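Local coordinates for protein Non-ribosomal peptide synthetase (Methanobrevibacter ruminantium, PDB 6VTJ) that probably releases a finished peptide by nicotinamide-dependent reduction of its carrier-bound thioester, using a thiolation domain joined to a reductase domain, at residues L124-V129 with A375-P380; V129-A134 with I154-R159; M322-D327 with Q365-A370. All coordinates share one frame; numbering follows the deposited sequence.

Interaction 1 of 3, residues L124-V129 with A375-P380; sequences LELGNV and ALSKTP
Leu124 lays one branch along the backbone of the Thr379-Pro380 junction: its CD1 rests 3.2 Å from Thr379 O, a close carbon-oxygen approach, with CG beside it. The carbonyl of Lys378 is turned to the other end of the same residue, and Leu124 N gives it a 2.7 Å hydrogen bond, the donor standing above the carbonyl plane rather than on a lone pair. In return, Lys378 CB packs 3.3 Å from Leu124 O, so the lysine side chain packs on the carbonyl of Leu124, whose own side chain goes to Thr379 O. From there the lysine runs extended past Leu126 and bends only at its last torsion (chi4 77°), its CE 4.4 Å from Leu126 CB; this bend carries NZ to a salt bridge with Glu150 and a hydrogen bond with Leu374 O. The segment 375-380 continues helix 366-376 into a type I beta turn from Leu376 to Thr379, and 124-129 leads into strand 129-132, the first strand of the Rossmann-type reductase sheet. Thr379 OG1 reinforces the turn with a 2.8 Å bond to Leu376 O, which also accepts from Thr379 N. Deeper in, Leu126 swings CG anti to its own amide nitrogen (chi1 -165°) and sets CD1 3.7 Å from Ser377 CB, while Ser377 OG is spent on Ile373 O and Phe146 of helix 137-149 backs the leucine.

Interaction 2 of 3, residues V129-A134 with I154-R159; sequences VLLTGA and IYCMLR
Val129 and Ile154 stand side by side on one face of two parallel strands and point the same way, their CG1 atoms 4.2 Å apart. Ile154 extends its longer branch anti to the backbone nitrogen (chi1 -177°), which sends CD1 on to the next residue of that face, 3.9 Å from Leu131 CD2. Cys156 follows: its CB touches the methyl of Ala134 at 3.7 Å. Leu143 and Phe146 of helix 137-149 close over Val129, Leu131 and Ile154. The other face carries Leu130, Tyr155, Thr132 and Met157. There Leu130 crosses Tyr155 at about a right angle, CD1 lying 4.0 Å from Tyr155 CB, and its other methyl comes near Met157 CE. The tyrosine ring turns its edge to Val129 O, which lies near the ring plane, and carries OH out to Glu209 and Lys153. Strand 129-132, helix 137-149 and strand 154-158 form the opening beta-alpha-beta crossover of the Rossmann fold, and Thr132-Gly133-Ala134 begins the glycine-rich turn that, as in related Rossmann reductases, probably receives the dinucleotide. Three backbone bonds join the strands, Tyr155 N to Val129 O, Leu131 N to Tyr155 O and Met157 N to Leu131 O; the middle one measures 2.8 Å. Beyond Leu131 the strands part, and two waters fill in. One donates to Leu131 O and Met157 O, both at 2.6 Å, and accepts from Ala134 N; the second links Gly133 N to Met157 O. Gly133 turns the chain with a positive phi (76°), which a residue with a side chain adopts less readily. Thr132 OG1 turns to Asn216 and Ala218 on the neighbouring strand and its following loop.

Interaction 3 of 3, residues M322-D327 with Q365-A370; sequences MSRYSD and QIDYVA
Asp367 OD1 accepts Tyr325 N in a 2.9 Å hydrogen bond that is almost straight (170° at the hydrogen), approached from the syn side and somewhat out of the carboxylate plane; a weak bond from Tyr368 N reaches the same oxygen. OD2 takes a weak bond of 3.4 Å from Ser326 N, so one carboxylate receives two successive amides of the loop. Asp367 gets there by placing CG between its own backbone nitrogen and carbonyl carbon (chi1 42°). With an alanine in place of Asp367, the amides of Tyr325 and Ser326 would probably lose their acceptor, and the loop would be freer to move off the helix start. The aliphatic part of Arg324 crosses Ile366, CG to CG2 at 3.6 Å, while its guanidinium grips Asp327 side-on in a salt bridge through NE and NH2, the NE to OD1 distance being 2.8 Å; NH1 reaches His141 and Tyr177 O. Tyr325 runs alongside Gln365, its ring nearly perpendicular to the amide (82°), with CD1 3.9 Å from NE2, and its CB meets Tyr368 CE1 at the same distance. Gln365 NE2 itself donates to Pro470 O. At the helix start, Ile366 N donates to Met322 O at 2.9 Å, where Met322, its side chain about 7 Å from the bound 4'-phosphopantetheine, pairs in parallel with Gln365, the N-cap residue. The contact thus joins the end of strand 313-322 to the join of strand 360-365 with helix 366-376. Helix 137-149 packs on Ile366 and helix 474-485 on Met322, Ser323 and Gln365.

How the interactions relate
Going from the N terminus, the chain first enters interaction 1 at 124-129, but that contact closes only at 375-380, making a long loop that encloses both others. Interaction 2 starts at once, sharing Val129, and shuts the short loop through helix 137-149. Interaction 3 follows it in series, bringing 322-327 against 365-370, and closes shortly before interaction 1; no two contacts cross. Interactions 1 and 3 lie at the two ends of helix 366-376, their centres about 21 Å apart. The helix is thus tied at its start to the end of strand 313-322 and at its far end to the lead-in of strand 129-132, which interaction 2 joins to strand 154-158.

Interaction 1 of 3, residues L124-V129 with A375-P380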
loop_
_atom_site.group_PDB
_atom_site.type_symbol
_atom_site.label_atom_id
_atom_site.label_comp_id
_atom_site.label_asym_id
_atom_site.label_seq_id
_atom_site.Cartn_x
_atom_site.Cartn_y
_atom_site.Cartn_z
ATOM N N LEU A 124 -18.825 -17.263 -9.891
ATOM C CA LEU A 124 -17.768 -18.237 -10.124
ATOM C C LEU A 124 -17.447 -18.950 -8.812
ATOM O O LEU A 124 -17.713 -18.433 -7.725
ATOM C CB LEU A 124 -16.513 -17.550 -10.682
ATOM C CG LEU A 124 -16.690 -16.601 -11.880
ATOM C CD1 LEU A 124 -15.406 -15.791 -12.155
ATOM C CD2 LEU A 124 -17.121 -17.369 -13.142
ATOM N N GLU A 125 -16.897 -20.156 -8.911
ATOM C CA GLU A 125 -16.512 -20.885 -7.710
ATOM C C GLU A 125 -15.075 -20.547 -7.335
ATOM O O GLU A 125 -14.207 -20.441 -8.202
ATOM C CB GLU A 125 -16.654 -22.394 -7.904
ATOM C CG GLU A 125 -18.071 -22.907 -7.748
ATOM C CD GLU A 125 -18.222 -24.345 -8.230
ATOM O OE1 GLU A 125 -17.432 -24.763 -9.109
ATOM O OE2 GLU A 125 -19.136 -25.052 -7.739
ATOM N N LEU A 126 -14.833 -20.366 -6.036
ATOM C CA LEU A 126 -13.473 -20.103 -5.570
ATOM C C LEU A 126 -12.583 -21.330 -5.746
ATOM O O LEU A 126 -11.504 -21.244 -6.343
ATOM C CB LEU A 126 -13.507 -19.661 -4.106
ATOM C CG LEU A 126 -12.265 -19.011 -3.513
ATOM C CD1 LEU A 126 -11.983 -17.725 -4.220
ATOM C CD2 LEU A 126 -12.483 -18.758 -2.037
ATOM N N GLY A 127 -13.017 -22.484 -5.236
ATOM C CA GLY A 127 -12.205 -23.677 -5.411
ATOM C C GLY A 127 -10.976 -23.660 -4.511
ATOM O O GLY A 127 -10.966 -23.065 -3.430
ATOM N N ASN A 128 -9.919 -24.325 -4.971
ATOM C CA ASN A 128 -8.651 -24.303 -4.263
ATOM C C ASN A 128 -7.846 -23.076 -4.665
ATOM O O ASN A 128 -7.777 -22.719 -5.843
ATOM C CB ASN A 128 -7.848 -25.564 -4.560
ATOM C CG ASN A 128 -8.606 -26.827 -4.230
ATOM O OD1 ASN A 128 -9.381 -26.881 -3.265
ATOM N ND2 ASN A 128 -8.404 -27.849 -5.042
ATOM N N VAL A 129 -7.193 -22.455 -3.689
ATOM C CA VAL A 129 -6.560 -21.155 -3.888
ATOM C C VAL A 129 -5.050 -21.295 -3.802
ATOM O O VAL A 129 -4.534 -21.999 -2.932
ATOM C CB VAL A 129 -7.081 -20.142 -2.852
ATOM C CG1 VAL A 129 -6.130 -18.920 -2.741
ATOM C CG2 VAL A 129 -8.507 -19.737 -3.216
ATOM N N ALA A 375 -15.256 -12.712 -1.002
ATOM C CA ALA A 375 -16.582 -12.604 -1.624
ATOM C C ALA A 375 -16.483 -12.121 -3.062
ATOM O O ALA A 375 -17.144 -12.658 -3.956
ATOM C CB ALA A 375 -17.489 -11.666 -0.816
ATOM N N LEU A 376 -15.685 -11.078 -3.304
ATOM C CA LEU A 376 -15.592 -10.518 -4.642
ATOM C C LEU A 376 -14.921 -11.474 -5.615
ATOM O O LEU A 376 -15.168 -11.376 -6.819
ATOM C CB LEU A 376 -14.858 -9.174 -4.598
ATOM C CG LEU A 376 -15.629 -8.128 -3.778
ATOM C CD1 LEU A 376 -14.782 -6.889 -3.468
ATOM C CD2 LEU A 376 -16.941 -7.733 -4.467
ATOM N N SER A 377 -14.105 -12.419 -5.123
ATOM C CA SER A 377 -13.475 -13.372 -6.031
ATOM C C SER A 377 -14.496 -14.290 -6.707
ATOM O O SER A 377 -14.183 -14.873 -7.749
ATOM C CB SER A 377 -12.426 -14.190 -5.270
ATOM O OG SER A 377 -11.418 -13.326 -4.716
ATOM N N LYS A 378 -15.715 -14.404 -6.162
ATOM C CA LYS A 378 -16.756 -15.273 -6.716
ATOM C C LYS A 378 -17.724 -14.556 -7.668
ATOM O O LYS A 378 -18.658 -15.197 -8.173
ATOM C CB LYS A 378 -17.565 -15.923 -5.585
ATOM C CG LYS A 378 -16.774 -16.674 -4.486
ATOM C CD LYS A 378 -17.789 -17.242 -3.468
ATOM C CE LYS A 378 -17.160 -17.939 -2.269
ATOM N NZ LYS A 378 -16.636 -16.949 -1.297
ATOM N N THR A 379 -17.534 -13.256 -7.931
ATOM C CA THR A 379 -18.422 -12.505 -8.819
ATOM C C THR A 379 -18.296 -13.001 -10.272
ATOM O O THR A 379 -17.327 -13.680 -10.619
ATOM C CB THR A 379 -18.108 -11.009 -8.724
ATOM O OG1 THR A 379 -16.731 -10.769 -9.033
ATOM C CG2 THR A 379 -18.432 -10.461 -7.299
ATOM N N PRO A 380 -19.271 -12.685 -11.133
ATOM C CA PRO A 380 -19.233 -13.184 -12.524
ATOM C C PRO A 380 -18.032 -12.681 -13.320
ATOM O O PRO A 380 -17.402 -11.673 -12.984
ATOM C CB PRO A 380 -20.543 -12.654 -13.123
ATOM C CG PRO A 380 -21.450 -12.385 -11.916
ATOM C CD PRO A 380 -20.492 -11.892 -10.866
#

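Interaction 2 of 3, residues V129-A134 with I154-R159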
loop_
_atom_site.group_PDB
_atom_site.type_symbol
_atom_site.label_atom_id
_atom_site.label_comp_id
_atom_site.label_asym_id
_atom_site.label_seq_id
_atom_site.Cartn_x
_atom_site.Cartn_y
_atom_site.Cartn_z
ATOM N N VAL A 129 -7.193 -22.455 -3.689
ATOM C CA VAL A 129 -6.560 -21.155 -3.888
ATOM C C VAL A 129 -5.050 -21.295 -3.802
ATOM O O VAL A 129 -4.534 -21.999 -2.932
ATOM C CB VAL A 129 -7.081 -20.142 -2.852
ATOM C CG1 VAL A 129 -6.130 -18.920 -2.741
ATOM C CG2 VAL A 129 -8.507 -19.737 -3.216
ATOM N N LEU A 130 -4.347 -20.639 -4.716
ATOM C CA LEU A 130 -2.932 -20.336 -4.559
ATOM C C LEU A 130 -2.837 -18.910 -4.019
ATOM O O LEU A 130 -3.158 -17.953 -4.726
ATOM C CB LEU A 130 -2.189 -20.474 -5.886
ATOM C CG LEU A 130 -0.765 -19.922 -5.816
ATOM C CD1 LEU A 130 0.017 -20.767 -4.842
ATOM C CD2 LEU A 130 -0.096 -19.887 -7.175
ATOM N N LEU A 131 -2.415 -18.769 -2.770
ATOM C CA LEU A 131 -2.241 -17.477 -2.126
ATOM C C LEU A 131 -0.762 -17.102 -2.076
ATOM O O LEU A 131 0.068 -17.852 -1.527
ATOM C CB LEU A 131 -2.823 -17.509 -0.710
ATOM C CG LEU A 131 -2.568 -16.296 0.180
ATOM C CD1 LEU A 131 -3.179 -15.021 -0.413
ATOM C CD2 LEU A 131 -3.122 -16.549 1.590
ATOM N N THR A 132 -0.443 -15.933 -2.622
ATOM C CA THR A 132 0.869 -15.336 -2.433
ATOM C C THR A 132 0.780 -14.286 -1.340
ATOM O O THR A 132 -0.267 -13.670 -1.140
ATOM C CB THR A 132 1.419 -14.677 -3.713
ATOM O OG1 THR A 132 0.733 -13.439 -3.968
ATOM C CG2 THR A 132 1.325 -15.595 -4.915
ATOM N N GLY A 133 1.896 -14.083 -0.648
ATOM C CA GLY A 133 1.963 -13.098 0.406
ATOM C C GLY A 133 1.296 -13.515 1.693
ATOM O O GLY A 133 0.825 -12.651 2.447
ATOM N N ALA A 134 1.245 -14.820 1.977
ATOM C CA ALA A 134 0.504 -15.296 3.143
ATOM C C ALA A 134 1.093 -14.809 4.465
ATOM O O ALA A 134 0.416 -14.902 5.492
ATOM C CB ALA A 134 0.447 -16.826 3.138
ATOM N N ILE A 154 -5.892 -24.486 0.337
ATOM C CA ILE A 154 -5.176 -23.242 0.079
ATOM C C ILE A 154 -3.672 -23.508 0.111
ATOM O O ILE A 154 -3.124 -23.934 1.135
ATOM C CB ILE A 154 -5.575 -22.137 1.073
ATOM C CG1 ILE A 154 -4.867 -20.828 0.725
ATOM C CG2 ILE A 154 -5.267 -22.526 2.511
ATOM C CD1 ILE A 154 -5.522 -19.625 1.358
ATOM N N TYR A 155 -3.017 -23.278 -1.018
ATOM C CA TYR A 155 -1.571 -23.350 -1.152
ATOM C C TYR A 155 -0.984 -21.974 -0.877
ATOM O O TYR A 155 -1.376 -21.002 -1.519
ATOM C CB TYR A 155 -1.189 -23.775 -2.570
ATOM C CG TYR A 155 -1.651 -25.157 -2.980
ATOM C CD1 TYR A 155 -2.984 -25.411 -3.279
ATOM C CD2 TYR A 155 -0.737 -26.207 -3.092
ATOM C CE1 TYR A 155 -3.404 -26.685 -3.671
ATOM C CE2 TYR A 155 -1.143 -27.479 -3.479
ATOM C CZ TYR A 155 -2.479 -27.710 -3.766
ATOM O OH TYR A 155 -2.881 -28.966 -4.151
ATOM N N CYS A 156 -0.018 -21.895 0.028
ATOM C CA CYS A 156 0.573 -20.613 0.411
ATOM C C CYS A 156 2.029 -20.616 -0.010
ATOM O O CYS A 156 2.823 -21.394 0.525
ATOM C CB CYS A 156 0.452 -20.369 1.911
ATOM S SG CYS A 156 -1.224 -20.498 2.540
ATOM N N MET A 157 2.385 -19.742 -0.942
ATOM C CA MET A 157 3.760 -19.680 -1.426
ATOM C C MET A 157 4.561 -18.664 -0.615
ATOM O O MET A 157 4.201 -17.485 -0.562
ATOM C CB MET A 157 3.805 -19.324 -2.907
ATOM C CG MET A 157 5.154 -19.631 -3.533
ATOM S SD MET A 157 5.396 -18.853 -5.140
ATOM C CE MET A 157 4.196 -19.733 -6.121
ATOM N N LEU A 158 5.651 -19.100 -0.031
ATOM C CA LEU A 158 6.496 -18.258 0.742
ATOM C C LEU A 158 7.941 -18.735 0.847
ATOM O O LEU A 158 8.236 -19.861 0.597
ATOM C CB LEU A 158 5.916 -18.115 2.116
ATOM C CG LEU A 158 5.754 -19.329 3.001
ATOM C CD1 LEU A 158 7.015 -19.737 3.675
ATOM C CD2 LEU A 158 4.640 -19.252 3.983
ATOM N N ARG A 159 8.826 -17.831 1.220
ATOM C CA ARG A 159 10.225 -18.159 1.453
ATOM C C ARG A 159 10.406 -18.702 2.867
ATOM O O ARG A 159 9.683 -18.324 3.791
ATOM C CB ARG A 159 11.105 -16.913 1.268
ATOM C CG ARG A 159 11.104 -16.307 -0.141
ATOM C CD ARG A 159 12.027 -15.068 -0.254
ATOM N NE ARG A 159 11.350 -13.809 0.068
ATOM C CZ ARG A 159 10.841 -12.976 -0.838
HETATM O O HOH W 1 1.725 -17.023 0.256
HETATM O O HOH W 2 4.249 -15.055 -1.685
#

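Interaction 3 of 3, residues M322-D327 with Q365-A370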
loop_
_atom_site.group_PDB
_atom_site.type_symbol
_atom_site.label_atom_id
_atom_site.label_comp_id
_atom_site.label_asym_id
_atom_site.label_seq_id
_atom_site.Cartn_x
_atom_site.Cartn_y
_atom_site.Cartn_z
ATOM N N MET A 322 -6.337 -1.442 8.022
ATOM C CA MET A 322 -6.264 -1.137 9.447
ATOM C C MET A 322 -6.540 -2.383 10.296
ATOM O O MET A 322 -6.830 -3.471 9.791
ATOM C CB MET A 322 -7.238 -0.003 9.787
ATOM C CG MET A 322 -6.689 1.370 9.364
ATOM S SD MET A 322 -5.308 1.885 10.408
ATOM C CE MET A 322 -3.837 1.763 9.352
ATOM N N SER A 323 -6.466 -2.188 11.609
ATOM C CA SER A 323 -6.519 -3.280 12.575
ATOM C C SER A 323 -7.849 -4.021 12.534
ATOM O O SER A 323 -8.892 -3.466 12.156
ATOM C CB SER A 323 -6.297 -2.732 13.985
ATOM O OG SER A 323 -5.267 -1.774 13.952
ATOM N N ARG A 324 -7.799 -5.286 12.961
ATOM C CA ARG A 324 -8.988 -6.133 13.003
ATOM C C ARG A 324 -10.124 -5.446 13.739
ATOM O O ARG A 324 -9.925 -4.803 14.780
ATOM C CB ARG A 324 -8.694 -7.475 13.681
ATOM C CG ARG A 324 -7.843 -8.405 12.851
ATOM C CD ARG A 324 -8.008 -9.851 13.263
ATOM N NE ARG A 324 -7.457 -10.146 14.591
ATOM C CZ ARG A 324 -6.354 -10.861 14.805
ATOM N NH1 ARG A 324 -5.665 -11.331 13.775
ATOM N NH2 ARG A 324 -5.929 -11.101 16.046
ATOM N N TYR A 325 -11.320 -5.590 13.178
ATOM C CA TYR A 325 -12.522 -5.119 13.853
ATOM C C TYR A 325 -12.763 -5.874 15.155
ATOM O O TYR A 325 -13.180 -5.282 16.165
ATOM C CB TYR A 325 -13.724 -5.271 12.922
ATOM C CG TYR A 325 -15.003 -4.733 13.517
ATOM C CD1 TYR A 325 -15.195 -3.364 13.665
ATOM C CD2 TYR A 325 -16.016 -5.587 13.938
ATOM C CE1 TYR A 325 -16.380 -2.856 14.220
ATOM C CE2 TYR A 325 -17.205 -5.089 14.488
ATOM C CZ TYR A 325 -17.382 -3.731 14.621
ATOM O OH TYR A 325 -18.555 -3.238 15.157
ATOM N N SER A 326 -12.474 -7.180 15.161
ATOM C CA SER A 326 -12.856 -8.014 16.294
ATOM C C SER A 326 -12.073 -7.643 17.541
ATOM O O SER A 326 -12.654 -7.471 18.613
ATOM C CB SER A 326 -12.656 -9.493 15.958
ATOM O OG SER A 326 -11.308 -9.774 15.584
ATOM N N ASP A 327 -10.758 -7.486 17.419
ATOM C CA ASP A 327 -9.916 -7.333 18.602
ATOM C C ASP A 327 -8.848 -6.253 18.489
ATOM O O ASP A 327 -8.008 -6.152 19.395
ATOM C CB ASP A 327 -9.228 -8.670 18.930
ATOM C CG ASP A 327 -8.387 -9.207 17.770
ATOM O OD1 ASP A 327 -8.162 -8.486 16.750
ATOM O OD2 ASP A 327 -7.957 -10.381 17.876
ATOM N N GLN A 365 -10.966 -2.421 8.012
ATOM C CA GLN A 365 -10.535 -3.411 8.995
ATOM C C GLN A 365 -10.102 -4.700 8.299
ATOM O O GLN A 365 -10.863 -5.276 7.509
ATOM C CB GLN A 365 -11.672 -3.687 9.980
ATOM C CG GLN A 365 -12.254 -2.410 10.650
ATOM C CD GLN A 365 -13.510 -1.870 9.955
ATOM O OE1 GLN A 365 -13.795 -2.205 8.803
ATOM N NE2 GLN A 365 -14.282 -1.053 10.674
ATOM N N ILE A 366 -8.884 -5.163 8.621
ATOM C CA ILE A 366 -8.200 -6.188 7.822
ATOM C C ILE A 366 -8.995 -7.493 7.752
ATOM O O ILE A 366 -8.930 -8.218 6.736
ATOM C CB ILE A 366 -6.773 -6.413 8.367
ATOM C CG1 ILE A 366 -5.899 -7.176 7.370
ATOM C CG2 ILE A 366 -6.820 -7.199 9.642
ATOM C CD1 ILE A 366 -5.602 -6.463 6.087
ATOM N N ASP A 367 -9.748 -7.825 8.807
ATOM C CA ASP A 367 -10.537 -9.053 8.744
ATOM C C ASP A 367 -11.693 -8.887 7.769
ATOM O O ASP A 367 -12.018 -9.808 7.011
ATOM C CB ASP A 367 -11.029 -9.493 10.144
ATOM C CG ASP A 367 -11.532 -8.342 11.031
ATOM O OD1 ASP A 367 -11.387 -7.148 10.688
ATOM O OD2 ASP A 367 -12.064 -8.646 12.124
ATOM N N TYR A 368 -12.265 -7.685 7.707
ATOM C CA TYR A 368 -13.305 -7.448 6.725
ATOM C C TYR A 368 -12.742 -7.223 5.322
ATOM O O TYR A 368 -13.401 -7.600 4.348
ATOM C CB TYR A 368 -14.197 -6.302 7.198
ATOM C CG TYR A 368 -15.188 -6.820 8.209
ATOM C CD1 TYR A 368 -14.797 -7.076 9.518
ATOM C CD2 TYR A 368 -16.508 -7.094 7.851
ATOM C CE1 TYR A 368 -15.688 -7.569 10.436
ATOM C CE2 TYR A 368 -17.410 -7.593 8.771
ATOM C CZ TYR A 368 -16.996 -7.829 10.056
ATOM O OH TYR A 368 -17.887 -8.327 10.967
ATOM N N VAL A 369 -11.521 -6.675 5.179
ATOM C CA VAL A 369 -10.902 -6.652 3.854
ATOM C C VAL A 369 -10.785 -8.066 3.314
ATOM O O VAL A 369 -11.130 -8.337 2.157
ATOM C CB VAL A 369 -9.526 -5.967 3.880
ATOM C CG1 VAL A 369 -8.893 -6.049 2.502
ATOM C CG2 VAL A 369 -9.655 -4.523 4.298
ATOM N N ALA A 370 -10.302 -8.995 4.148
ATOM C CA ALA A 370 -10.115 -10.368 3.668
ATOM C C ALA A 370 -11.452 -11.042 3.336
ATOM O O ALA A 370 -11.569 -11.739 2.310
ATOM C CB ALA A 370 -9.338 -11.184 4.706
#